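Titin (Homo sapiens, PDB 2J8O) serves as a giant elastic filament of the muscle sarcomere, built largely of tandem domains, of which this chain forms two immunoglobulin-like modules. Local coordinates at residues 5-10 / 86-91; 36-41 / 77-82; 100-105 / 185-190; 120-125 / 162-167. All blocks are in the same frame, centred on the assembly; numbering follows the deposited sequence.

Interaction 1 (5-10 / 86-91); sequences PHFKEE and GSVSGT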
loop_
_atom_site.group_PDB
_atom_site.type_symbol
_atom_site.label_atom_id
_atom_site.label_comp_id
_atom_site.label_asym_id
_atom_site.label_seq_id
_atom_site.Cartn_x
_atom_site.Cartn_y
_atom_site.Cartn_z
ATOM N N PRO A 5 8.706 21.144 27.683
ATOM C CA PRO A 5 9.126 19.938 26.983
ATOM C C PRO A 5 9.853 20.304 25.705
ATOM O O PRO A 5 9.501 21.294 25.062
ATOM C CB PRO A 5 7.804 19.226 26.632
ATOM C CG PRO A 5 6.795 19.846 27.491
ATOM C CD PRO A 5 7.241 21.255 27.735
ATOM N N HIS A 6 10.870 19.522 25.365
ATOM C CA HIS A 6 11.575 19.687 24.103
ATOM C C HIS A 6 11.802 18.341 23.445
ATOM O O HIS A 6 12.092 17.349 24.124
ATOM C CB HIS A 6 12.900 20.405 24.326
ATOM C CG HIS A 6 13.772 20.477 23.107
ATOM N ND1 HIS A 6 15.140 20.275 23.153
ATOM C CD2 HIS A 6 13.471 20.734 21.811
ATOM C CE1 HIS A 6 15.640 20.394 21.936
ATOM N NE2 HIS A 6 14.652 20.690 21.107
ATOM N N PHE A 7 11.643 18.296 22.126
ATOM C CA PHE A 7 12.113 17.135 21.363
ATOM C C PHE A 7 13.581 17.327 21.106
ATOM O O PHE A 7 13.975 17.934 20.096
ATOM C CB PHE A 7 11.379 16.998 20.035
ATOM C CG PHE A 7 9.925 16.711 20.190
ATOM C CD1 PHE A 7 8.975 17.625 19.756
ATOM C CD2 PHE A 7 9.499 15.528 20.793
ATOM C CE1 PHE A 7 7.605 17.353 19.911
ATOM C CE2 PHE A 7 8.139 15.253 20.960
ATOM C CZ PHE A 7 7.191 16.162 20.510
ATOM N N LYS A 8 14.398 16.853 22.041
ATOM C CA LYS A 8 15.820 16.729 21.769
ATOM C C LYS A 8 16.008 15.877 20.493
ATOM O O LYS A 8 16.836 16.217 19.667
ATOM C CB LYS A 8 16.561 16.184 23.001
ATOM C CG LYS A 8 18.040 15.900 22.827
ATOM C CD LYS A 8 18.937 17.152 22.800
ATOM C CE LYS A 8 20.329 16.805 22.230
ATOM N NZ LYS A 8 21.287 17.955 22.249
ATOM N N GLU A 9 15.217 14.811 20.324
ATOM C CA GLU A 9 15.153 14.062 19.057
ATOM C C GLU A 9 13.735 13.940 18.533
ATOM O O GLU A 9 12.806 13.502 19.231
ATOM C CB GLU A 9 15.801 12.681 19.153
ATOM C CG GLU A 9 17.324 12.714 19.081
ATOM C CD GLU A 9 17.955 11.400 19.527
ATOM O OE1 GLU A 9 17.470 10.332 19.072
ATOM O OE2 GLU A 9 18.941 11.433 20.316
ATOM N N GLU A 10 13.603 14.318 17.274
ATOM C CA GLU A 10 12.332 14.611 16.636
ATOM C C GLU A 10 11.883 13.364 15.863
ATOM O O GLU A 10 12.726 12.654 15.338
ATOM C CB GLU A 10 12.614 15.782 15.680
ATOM C CG GLU A 10 11.435 16.599 15.180
ATOM C CD GLU A 10 11.013 17.722 16.128
ATOM O OE1 GLU A 10 11.880 18.365 16.757
ATOM O OE2 GLU A 10 9.794 17.956 16.230
ATOM N N GLY A 86 4.548 24.006 28.949
ATOM C CA GLY A 86 3.985 24.101 27.620
ATOM C C GLY A 86 3.701 22.773 26.960
ATOM O O GLY A 86 3.736 21.716 27.575
ATOM N N SER A 87 3.445 22.841 25.669
ATOM C CA SER A 87 3.006 21.702 24.917
ATOM C C SER A 87 3.648 21.838 23.556
ATOM O O SER A 87 3.504 22.882 22.904
ATOM C CB SER A 87 1.478 21.729 24.810
ATOM O OG SER A 87 0.969 20.420 24.616
ATOM N N VAL A 88 4.395 20.812 23.154
ATOM C CA VAL A 88 4.948 20.736 21.805
ATOM C C VAL A 88 4.544 19.425 21.131
ATOM O O VAL A 88 4.290 18.420 21.806
ATOM C CB VAL A 88 6.488 20.861 21.785
ATOM C CG1 VAL A 88 6.910 22.198 22.315
ATOM C CG2 VAL A 88 7.173 19.735 22.564
ATOM N N SER A 89 4.522 19.433 19.801
ATOM C CA SER A 89 4.070 18.289 19.044
ATOM C C SER A 89 4.843 18.098 17.750
ATOM O O SER A 89 5.013 19.017 16.986
ATOM C CB SER A 89 2.569 18.400 18.763
ATOM O OG SER A 89 2.332 19.124 17.577
ATOM N N GLY A 90 5.306 16.880 17.507
ATOM C CA GLY A 90 6.042 16.573 16.287
ATOM C C GLY A 90 5.221 15.724 15.336
ATOM O O GLY A 90 4.387 14.912 15.759
ATOM N N THR A 91 5.479 15.908 14.050
ATOM C CA THR A 91 4.744 15.246 13.006
ATOM C C THR A 91 5.637 14.378 12.125
ATOM O O THR A 91 6.751 14.776 11.769
ATOM C CB THR A 91 4.028 16.275 12.192
ATOM O OG1 THR A 91 2.855 16.658 12.912
ATOM C CG2 THR A 91 3.624 15.735 10.864
HETATM O O HOH W 1 8.253 19.879 16.429
#

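Interaction 2 (36-41 / 77-82); sequences VKWYRQ and YQVRAT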
loop_
_atom_site.group_PDB
_atom_site.type_symbol
_atom_site.label_atom_id
_atom_site.label_comp_id
_atom_site.label_asym_id
_atom_site.label_seq_id
_atom_site.Cartn_x
_atom_site.Cartn_y
_atom_site.Cartn_z
ATOM N N VAL A 36 3.474 12.203 27.423
ATOM C CA VAL A 36 3.544 12.017 25.993
ATOM C C VAL A 36 2.340 11.224 25.525
ATOM O O VAL A 36 1.984 10.176 26.109
ATOM C CB VAL A 36 4.878 11.357 25.571
ATOM C CG1 VAL A 36 4.945 11.128 24.066
ATOM C CG2 VAL A 36 6.051 12.217 25.997
ATOM N N LYS A 37 1.692 11.709 24.472
ATOM C CA LYS A 37 0.565 10.986 23.915
ATOM C C LYS A 37 0.760 10.904 22.437
ATOM O O LYS A 37 1.452 11.718 21.848
ATOM C CB LYS A 37 -0.780 11.658 24.265
ATOM C CG LYS A 37 -1.136 11.599 25.733
ATOM C CD LYS A 37 -2.363 12.465 26.109
ATOM C CE LYS A 37 -2.691 12.316 27.608
ATOM N NZ LYS A 37 -3.946 13.063 28.079
ATOM N N TRP A 38 0.149 9.895 21.836
ATOM C CA TRP A 38 0.311 9.658 20.409
ATOM C C TRP A 38 -1.020 9.830 19.706
ATOM O O TRP A 38 -2.074 9.667 20.333
ATOM C CB TRP A 38 0.871 8.287 20.201
ATOM C CG TRP A 38 2.247 8.105 20.745
ATOM C CD1 TRP A 38 2.600 7.790 22.035
ATOM C CD2 TRP A 38 3.467 8.181 20.001
ATOM N NE1 TRP A 38 3.969 7.674 22.129
ATOM C CE2 TRP A 38 4.518 7.895 20.889
ATOM C CE3 TRP A 38 3.771 8.484 18.672
ATOM C CZ2 TRP A 38 5.855 7.900 20.485
ATOM C CZ3 TRP A 38 5.102 8.486 18.275
ATOM C CH2 TRP A 38 6.119 8.194 19.175
ATOM N N TYR A 39 -0.978 10.226 18.437
ATOM C CA TYR A 39 -2.198 10.582 17.711
ATOM C C TYR A 39 -2.062 10.189 16.262
ATOM O O TYR A 39 -0.949 10.020 15.762
ATOM C CB TYR A 39 -2.534 12.084 17.798
ATOM C CG TYR A 39 -2.747 12.621 19.189
ATOM C CD1 TYR A 39 -1.668 13.045 19.958
ATOM C CD2 TYR A 39 -4.023 12.718 19.735
ATOM C CE1 TYR A 39 -1.842 13.553 21.233
ATOM C CE2 TYR A 39 -4.207 13.217 21.027
ATOM C CZ TYR A 39 -3.098 13.633 21.766
ATOM O OH TYR A 39 -3.238 14.131 23.044
ATOM N N ARG A 40 -3.210 10.046 15.605
ATOM C CA ARG A 40 -3.292 9.606 14.225
ATOM C C ARG A 40 -4.387 10.449 13.651
ATOM O O ARG A 40 -5.558 10.361 14.068
ATOM C CB ARG A 40 -3.639 8.115 14.177
ATOM C CG ARG A 40 -3.933 7.508 12.827
ATOM C CD ARG A 40 -4.567 6.169 13.108
ATOM N NE ARG A 40 -4.662 5.262 11.975
ATOM C CZ ARG A 40 -5.445 5.437 10.915
ATOM N NH1 ARG A 40 -6.177 6.529 10.787
ATOM N NH2 ARG A 40 -5.471 4.519 9.959
ATOM N N GLN A 41 -3.993 11.319 12.730
ATOM C CA GLN A 41 -4.895 12.358 12.231
ATOM C C GLN A 41 -5.688 12.981 13.390
ATOM O O GLN A 41 -6.914 13.151 13.316
ATOM C CB GLN A 41 -5.802 11.776 11.155
ATOM C CG GLN A 41 -5.017 10.878 10.185
ATOM C CD GLN A 41 -5.833 9.722 9.706
ATOM O OE1 GLN A 41 -6.693 9.204 10.425
ATOM N NE2 GLN A 41 -5.585 9.307 8.479
ATOM N N TYR A 77 1.369 10.781 11.569
ATOM C CA TYR A 77 1.226 10.601 13.003
ATOM C C TYR A 77 1.705 11.868 13.722
ATOM O O TYR A 77 2.571 12.591 13.222
ATOM C CB TYR A 77 1.971 9.344 13.478
ATOM C CG TYR A 77 1.353 8.067 12.950
ATOM C CD1 TYR A 77 1.581 7.651 11.635
ATOM C CD2 TYR A 77 0.540 7.268 13.761
ATOM C CE1 TYR A 77 1.027 6.496 11.146
ATOM C CE2 TYR A 77 -0.033 6.108 13.276
ATOM C CZ TYR A 77 0.215 5.718 11.964
ATOM O OH TYR A 77 -0.351 4.562 11.444
ATOM N N GLN A 78 1.110 12.142 14.873
ATOM C CA GLN A 78 1.406 13.346 15.648
ATOM C C GLN A 78 1.797 12.807 17.007
ATOM O O GLN A 78 1.214 11.825 17.473
ATOM C CB GLN A 78 0.163 14.257 15.744
ATOM C CG GLN A 78 0.388 15.591 16.511
ATOM C CD GLN A 78 -0.904 16.321 17.007
ATOM O OE1 GLN A 78 -2.007 16.109 16.487
ATOM N NE2 GLN A 78 -0.747 17.179 18.024
ATOM N N VAL A 79 2.821 13.397 17.609
ATOM C CA VAL A 79 3.133 13.157 19.006
ATOM C C VAL A 79 3.191 14.495 19.758
ATOM O O VAL A 79 3.491 15.547 19.165
ATOM C CB VAL A 79 4.431 12.409 19.166
ATOM C CG1 VAL A 79 5.610 13.264 18.746
ATOM C CG2 VAL A 79 4.603 11.970 20.603
ATOM N N ARG A 80 2.928 14.440 21.056
ATOM C CA ARG A 80 2.714 15.634 21.857
ATOM C C ARG A 80 3.260 15.412 23.263
ATOM O O ARG A 80 3.033 14.357 23.869
ATOM C CB ARG A 80 1.225 15.975 21.881
ATOM C CG ARG A 80 0.827 17.235 22.636
ATOM C CD ARG A 80 -0.340 17.905 21.902
ATOM N NE ARG A 80 -0.756 19.175 22.502
ATOM C CZ ARG A 80 -1.876 19.342 23.215
ATOM N NH1 ARG A 80 -2.698 18.307 23.419
ATOM N NH2 ARG A 80 -2.186 20.537 23.726
ATOM N N ALA A 81 4.029 16.383 23.748
ATOM C CA ALA A 81 4.599 16.305 25.072
ATOM C C ALA A 81 4.180 17.554 25.796
ATOM O O ALA A 81 4.256 18.655 25.242
ATOM C CB ALA A 81 6.082 16.201 25.000
ATOM N N THR A 82 3.711 17.387 27.022
ATOM C CA THR A 82 3.105 18.475 27.747
ATOM C C THR A 82 3.511 18.398 29.194
ATOM O O THR A 82 3.498 17.312 29.775
ATOM C CB THR A 82 1.573 18.376 27.715
ATOM O OG1 THR A 82 1.120 18.224 26.363
ATOM C CG2 THR A 82 0.934 19.651 28.356
HETATM O O HOH W 2 -2.449 3.173 12.339
#

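Interaction 3 (100-105 / 185-190); sequences AKIHLP and GIDQKT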
loop_
_atom_site.group_PDB
_atom_site.type_symbol
_atom_site.label_atom_id
_atom_site.label_comp_id
_atom_site.label_asym_id
_atom_site.label_seq_id
_atom_site.Cartn_x
_atom_site.Cartn_y
_atom_site.Cartn_z
ATOM N N ALA A 100 5.982 -3.269 -7.199
ATOM C CA ALA A 100 4.872 -3.777 -7.960
ATOM C C ALA A 100 4.866 -5.308 -8.002
ATOM O O ALA A 100 5.913 -5.919 -8.080
ATOM C CB ALA A 100 4.942 -3.216 -9.362
ATOM N N LYS A 101 3.682 -5.915 -7.943
ATOM C CA LYS A 101 3.533 -7.369 -8.012
ATOM C C LYS A 101 2.123 -7.705 -8.450
ATOM O O LYS A 101 1.159 -7.174 -7.878
ATOM C CB LYS A 101 3.797 -8.008 -6.648
ATOM C CG LYS A 101 4.449 -9.378 -6.752
ATOM C CD LYS A 101 4.209 -10.220 -5.518
ATOM C CE LYS A 101 4.717 -11.649 -5.738
ATOM N NZ LYS A 101 5.302 -12.169 -4.453
ATOM N N ILE A 102 2.004 -8.549 -9.478
ATOM C CA ILE A 102 0.723 -9.066 -9.936
ATOM C C ILE A 102 0.407 -10.364 -9.205
ATOM O O ILE A 102 1.312 -11.131 -8.913
ATOM C CB ILE A 102 0.728 -9.322 -11.435
ATOM C CG1 ILE A 102 0.709 -7.988 -12.181
ATOM C CG2 ILE A 102 -0.504 -10.145 -11.845
ATOM C CD1 ILE A 102 1.315 -8.040 -13.546
ATOM N N HIS A 103 -0.881 -10.590 -8.897
ATOM C CA HIS A 103 -1.314 -11.762 -8.121
ATOM C C HIS A 103 -2.411 -12.467 -8.879
ATOM O O HIS A 103 -3.573 -12.132 -8.747
ATOM C CB HIS A 103 -1.871 -11.371 -6.744
ATOM C CG HIS A 103 -0.935 -10.574 -5.886
ATOM N ND1 HIS A 103 0.147 -11.133 -5.237
ATOM C CD2 HIS A 103 -0.969 -9.272 -5.503
ATOM C CE1 HIS A 103 0.758 -10.201 -4.526
ATOM N NE2 HIS A 103 0.102 -9.064 -4.670
ATOM N N LEU A 104 -2.056 -13.450 -9.681
ATOM C CA LEU A 104 -3.045 -14.198 -10.465
ATOM C C LEU A 104 -3.795 -15.157 -9.557
ATOM O O LEU A 104 -3.178 -15.953 -8.848
ATOM C CB LEU A 104 -2.345 -14.995 -11.551
ATOM C CG LEU A 104 -1.791 -14.237 -12.729
ATOM C CD1 LEU A 104 -0.797 -15.131 -13.474
ATOM C CD2 LEU A 104 -2.915 -13.862 -13.663
ATOM N N PRO A 105 -5.121 -15.099 -9.580
ATOM C CA PRO A 105 -5.893 -15.960 -8.709
ATOM C C PRO A 105 -5.799 -17.427 -9.154
ATOM O O PRO A 105 -5.659 -18.313 -8.321
ATOM C CB PRO A 105 -7.336 -15.434 -8.893
ATOM C CG PRO A 105 -7.217 -14.134 -9.632
ATOM C CD PRO A 105 -5.983 -14.255 -10.430
ATOM N N GLY A 185 9.974 -1.625 -8.529
ATOM C CA GLY A 185 10.043 -2.940 -9.125
ATOM C C GLY A 185 9.011 -3.108 -10.186
ATOM O O GLY A 185 8.142 -2.260 -10.335
ATOM N N ILE A 186 9.107 -4.220 -10.911
ATOM C CA ILE A 186 8.248 -4.508 -12.046
ATOM C C ILE A 186 7.867 -5.967 -12.006
ATOM O O ILE A 186 8.690 -6.816 -11.674
ATOM C CB ILE A 186 8.995 -4.233 -13.364
ATOM C CG1 ILE A 186 9.291 -2.743 -13.491
ATOM C CG2 ILE A 186 8.201 -4.707 -14.577
ATOM C CD1 ILE A 186 10.263 -2.422 -14.584
ATOM N N ASP A 187 6.620 -6.257 -12.360
ATOM C CA ASP A 187 6.157 -7.620 -12.451
ATOM C C ASP A 187 5.297 -7.777 -13.698
ATOM O O ASP A 187 4.725 -6.812 -14.217
ATOM C CB ASP A 187 5.371 -8.001 -11.192
ATOM C CG ASP A 187 5.079 -9.501 -11.103
ATOM O OD1 ASP A 187 5.800 -10.309 -11.728
ATOM O OD2 ASP A 187 4.123 -9.889 -10.406
ATOM N N GLN A 188 5.178 -8.989 -14.201
ATOM C CA GLN A 188 4.449 -9.153 -15.432
ATOM C C GLN A 188 3.927 -10.563 -15.429
ATOM O O GLN A 188 4.556 -11.453 -14.862
ATOM C CB GLN A 188 5.391 -8.899 -16.615
ATOM C CG GLN A 188 4.896 -9.380 -17.939
ATOM C CD GLN A 188 5.966 -9.350 -19.011
ATOM O OE1 GLN A 188 6.615 -8.327 -19.236
ATOM N NE2 GLN A 188 6.133 -10.477 -19.701
ATOM N N LYS A 189 2.775 -10.770 -16.041
ATOM C CA LYS A 189 2.169 -12.079 -16.073
ATOM C C LYS A 189 1.482 -12.227 -17.395
ATOM O O LYS A 189 0.995 -11.250 -17.954
ATOM C CB LYS A 189 1.126 -12.234 -14.951
ATOM C CG LYS A 189 1.682 -12.259 -13.537
ATOM C CD LYS A 189 2.608 -13.436 -13.286
ATOM C CE LYS A 189 3.639 -13.068 -12.215
ATOM N NZ LYS A 189 4.155 -14.241 -11.501
ATOM N N THR A 190 1.456 -13.454 -17.904
ATOM C CA THR A 190 0.694 -13.774 -19.102
ATOM C C THR A 190 -0.622 -14.458 -18.719
ATOM O O THR A 190 -0.683 -15.235 -17.770
ATOM C CB THR A 190 1.546 -14.622 -20.042
ATOM O OG1 THR A 190 2.654 -13.830 -20.456
ATOM C CG2 THR A 190 0.802 -14.995 -21.292
#

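Interaction 4 (120-125 / 162-167); sequences EVVSIK and LVFPNG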
loop_
_atom_site.group_PDB
_atom_site.type_symbol
_atom_site.label_atom_id
_atom_site.label_comp_id
_atom_site.label_asym_id
_atom_site.label_seq_id
_atom_site.Cartn_x
_atom_site.Cartn_y
_atom_site.Cartn_z
ATOM N N GLU A 120 -19.704 -15.070 -24.121
ATOM C CA GLU A 120 -19.359 -14.543 -22.805
ATOM C C GLU A 120 -18.847 -13.116 -22.880
ATOM O O GLU A 120 -18.135 -12.768 -23.832
ATOM C CB GLU A 120 -18.331 -15.439 -22.095
ATOM C CG GLU A 120 -18.936 -16.702 -21.476
ATOM C CD GLU A 120 -17.980 -17.405 -20.518
ATOM O OE1 GLU A 120 -16.949 -17.920 -20.984
ATOM O OE2 GLU A 120 -18.264 -17.457 -19.295
ATOM N N VAL A 121 -19.273 -12.290 -21.914
ATOM C CA VAL A 121 -18.637 -11.006 -21.646
ATOM C C VAL A 121 -17.609 -11.282 -20.571
ATOM O O VAL A 121 -17.931 -11.439 -19.386
ATOM C CB VAL A 121 -19.613 -9.913 -21.196
ATOM C CG1 VAL A 121 -18.841 -8.629 -20.847
ATOM C CG2 VAL A 121 -20.613 -9.629 -22.287
ATOM N N VAL A 122 -16.360 -11.363 -20.997
ATOM C CA VAL A 122 -15.332 -11.881 -20.144
ATOM C C VAL A 122 -14.575 -10.709 -19.496
ATOM O O VAL A 122 -14.379 -9.660 -20.127
ATOM C CB VAL A 122 -14.450 -12.883 -20.936
ATOM C CG1 VAL A 122 -13.975 -12.268 -22.225
ATOM C CG2 VAL A 122 -13.284 -13.380 -20.114
ATOM N N SER A 123 -14.218 -10.866 -18.225
ATOM C CA SER A 123 -13.427 -9.862 -17.539
ATOM C C SER A 123 -12.276 -10.557 -16.843
ATOM O O SER A 123 -12.469 -11.260 -15.843
ATOM C CB SER A 123 -14.245 -9.071 -16.496
ATOM O OG SER A 123 -14.978 -8.012 -17.096
ATOM N N ILE A 124 -11.080 -10.354 -17.370
ATOM C CA ILE A 124 -9.916 -10.894 -16.726
ATOM C C ILE A 124 -9.471 -9.957 -15.617
ATOM O O ILE A 124 -8.685 -9.035 -15.831
ATOM C CB ILE A 124 -8.784 -11.193 -17.721
ATOM C CG1 ILE A 124 -9.330 -12.059 -18.870
ATOM C CG2 ILE A 124 -7.700 -11.922 -16.998
ATOM C CD1 ILE A 124 -8.616 -11.895 -20.194
ATOM N N LYS A 125 -10.005 -10.211 -14.431
ATOM C CA LYS A 125 -9.679 -9.448 -13.261
ATOM C C LYS A 125 -8.340 -9.916 -12.628
ATOM O O LYS A 125 -8.227 -11.060 -12.164
ATOM C CB LYS A 125 -10.841 -9.562 -12.275
ATOM C CG LYS A 125 -10.546 -9.007 -10.894
ATOM C CD LYS A 125 -11.601 -9.457 -9.912
ATOM C CE LYS A 125 -11.234 -9.098 -8.503
ATOM N NZ LYS A 125 -12.470 -8.665 -7.786
ATOM N N LEU A 162 -9.173 -6.827 -17.670
ATOM C CA LEU A 162 -9.355 -6.703 -19.106
ATOM C C LEU A 162 -10.731 -7.257 -19.463
ATOM O O LEU A 162 -11.075 -8.393 -19.052
ATOM C CB LEU A 162 -8.257 -7.410 -19.908
ATOM C CG LEU A 162 -8.447 -7.330 -21.436
ATOM C CD1 LEU A 162 -8.400 -5.884 -21.936
ATOM C CD2 LEU A 162 -7.471 -8.228 -22.227
ATOM N N VAL A 163 -11.503 -6.442 -20.231
ATOM C CA VAL A 163 -12.886 -6.757 -20.496
ATOM C C VAL A 163 -13.160 -6.560 -21.981
ATOM O O VAL A 163 -12.560 -5.694 -22.629
ATOM C CB VAL A 163 -13.837 -5.917 -19.571
ATOM C CG1 VAL A 163 -13.070 -4.774 -18.887
ATOM C CG2 VAL A 163 -15.083 -5.399 -20.302
ATOM N N PHE A 164 -14.060 -7.389 -22.519
ATOM C CA PHE A 164 -14.422 -7.356 -23.928
ATOM C C PHE A 164 -15.887 -6.928 -24.004
ATOM O O PHE A 164 -16.801 -7.776 -23.849
ATOM C CB PHE A 164 -14.215 -8.750 -24.563
ATOM C CG PHE A 164 -12.785 -9.267 -24.452
ATOM C CD1 PHE A 164 -12.037 -9.549 -25.600
ATOM C CD2 PHE A 164 -12.184 -9.452 -23.202
ATOM C CE1 PHE A 164 -10.692 -10.013 -25.498
ATOM C CE2 PHE A 164 -10.851 -9.911 -23.086
ATOM C CZ PHE A 164 -10.113 -10.189 -24.239
ATOM N N PRO A 165 -16.118 -5.592 -24.104
ATOM C CA PRO A 165 -17.448 -5.009 -24.167
ATOM C C PRO A 165 -18.433 -5.742 -25.085
ATOM O O PRO A 165 -19.553 -6.007 -24.648
ATOM C CB PRO A 165 -17.170 -3.590 -24.655
ATOM C CG PRO A 165 -15.917 -3.245 -24.072
ATOM C CD PRO A 165 -15.088 -4.523 -24.085
ATOM N N ASN A 166 -18.061 -6.048 -26.333
ATOM C CA ASN A 166 -18.887 -6.960 -27.157
ATOM C C ASN A 166 -18.589 -8.368 -26.659
ATOM O O ASN A 166 -17.613 -8.568 -25.948
ATOM C CB ASN A 166 -18.558 -6.865 -28.655
ATOM C CG ASN A 166 -18.443 -5.391 -29.103
ATOM O OD1 ASN A 166 -17.375 -4.728 -28.807
ATOM N ND2 ASN A 166 -19.534 -4.866 -29.817
ATOM N N GLY A 167 -19.400 -9.365 -27.035
ATOM C CA GLY A 167 -18.988 -10.730 -26.666
ATOM C C GLY A 167 -17.562 -11.047 -27.134
ATOM O O GLY A 167 -17.072 -10.485 -28.117
#

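Interaction 1 (5-10 / 86-91)
Phe7 lays CE1 against the backbone at Ser89, 3.4 Å from Gly90 N and 3.6 Å from Val88 CG2, and this is where the contact is tight. CB points toward the facing strand, and CG, anti to the carbonyl carbon (chi1 -65°), brings CE1 to that backbone, while ring and valine, from facing strands, lie past one another. Gly90 suits its place because a CB there would crowd Glu10 OE2 and lie against Phe7 CE1. At the start of the segment, Pro5 CB meets Val88 CG2 at 4.1 Å, and Pro5 CD rests 3.5 Å from Gly86 O. With an alanine for Phe7, a gap would probably open beside Val88 and Gly90. The other end is looser and wetter: Glu10 is exposed, and OE2 stays 4.0 Å from Gly90 CA, while a water donates to Glu10 OE2 and weakly to Ser89 O. No direct hydrogen bond joins the segments. Strand 5-7 bonds to strand 22-31 and strand 86-91 to strand 76-83, so the phenylalanine sits between the two sheets of an immunoglobulin sandwich, just before the corner at Lys8, after which the chain crosses to the other sheet as strand 14-16, as in I-set domains.

Interaction 2 (36-41 / 77-82)
Val79 CG2 sits over the face of the Trp38 indole, 3.9 Å from the centroid of the six-membered ring and only 7° off its normal, a CH-pi contact at the heart of an immunoglobulin sandwich. The two antiparallel strands, C and F in immunoglobulin terms, carry this tryptophan inward, where it also packs on Leu24 and Leu64. Val79 CG1 lies between its backbone N and carbonyl carbon (chi1 68°), which leaves CG2 anti to the N and over the indole. The same methyl touches Val36 CG1 at 3.6 Å, and the short Ala81 meets Val36 CG2 with its CB, at 4.1 Å. Between the faces run the backbone bonds of two hydrogen-bonded pairs. Lys37 N donates to Arg80 O at 3.0 Å, and Arg80 N donates back to Lys37 O. Gln78 N reaches Tyr39 O almost straight (173°), though from above the carbonyl plane. On the outer face, Tyr39 CE1 lies 4.0 Å from Arg80 CB, the aliphatic stem of an exposed chain. Where strand 36-40 ends and 77-82 begins, Tyr77 packs beside Arg40, and its hydroxyl bonds to Asp73 O, four residues back, a tyrosine corner. Arg40 salt-bridges Asp72, and one water ties the edge together, donating to Tyr77 OH at 2.7 Å and accepting from Arg40 NE at 3.1 Å.

Interaction 3 (100-105 / 185-190)
The carboxylate of Asp187, the flat group here, is held between Lys101 CG on one side of its plane and Ile102 CB on the other, 3.7 Å and 3.6 Å from OD2. Asp187 OD2 takes the N-H of Ile102 at 2.7 Å on its anti lone pair, while OD1 is bound weakly by the amide of Gln188. CG stands anti to the backbone N (chi1 -169°), which carries the acid across to do what a main-chain carbonyl would in a sheet. A leucine in its place would offer no oxygen, and the amide of Ile102 would probably be left without this partner. The rest is apolar: Ile102 CG2 meets Lys189 CG at 3.5 Å, and Leu104 CD1 lies 3.8 Å from Lys189 CB, so the lysine contributes its methylene stem. Ala100 sets its small CB against Gly185 O at 3.5 Å, and at the backbone angles of Gly185 a CB would collide with the preceding carbonyl O, so glycine fits. Strand 100-102 runs nearly parallel to strand 185-190 (13°) yet bonds to strand 123-131, while Asp187 and Lys189 bond to strand 174-182. Ile102 thus packs on Ile126 and Val178, between the two sheets of the second immunoglobulin domain.

Interaction 4 (120-125 / 162-167)
Leu162 opens the pairing with two backbone bonds to Ile124: its O accepts Ile124 N at 2.6 Å, and its own N gives to Ile124 O at 2.9 Å, from above the carbonyl plane. The leucine faces inward with Ile124, the two terminal methyls, Leu162 CD2 and Ile124 CD1, 4.3 Å apart. Val163 turns to the other face, where its CB stands 3.4 Å from Ser123 OG; the small polar serine suits this exposed position, and Val163 CA adds a C-H...O contact to Val122 O. These are strands B and E of an immunoglobulin sandwich, inner neighbours in the sheet, with strand 152-155 flanking on the far side of strand 159-163. Phe164 then closes the pairing through a weak bond from its N to Val122 O, 3.3 Å. CG anti to the carbonyl carbon (chi1 -59°) lays the ring beside Val122, whose CG1 comes 3.5 Å from Phe164 CD2. Ile124 CD1 approaches the same ring at its edge, 4.2 Å from Phe164 CE2. Pro165 has no N-H to continue the sheet, and its ring leans on Gln152. Last, the slim Gly167 brings its CA within 3.6 Å of Glu120 O, a C-H...O contact.

From the N terminus, 5-10 is the first segment, and interaction 1 closes a loop of 75 residues by bringing it to 86-91. Interaction 2 is nested inside that loop, and the two touch, since strand 76-83 leads directly into strand 86-102: Gly90 N probably bonds Val79 O, and Ser87 OG meets Thr82 OG1. Strand 86-102 then runs on into the second domain, where its far end opens interaction 3, about 43 Å from interaction 1 between centres. Interaction 3 closes on strand 185-195, with interaction 4 nested inside. Interactions 1 and 3 each join opposite sheets of a sandwich, whereas 2 and 4 join neighbours within one sheet.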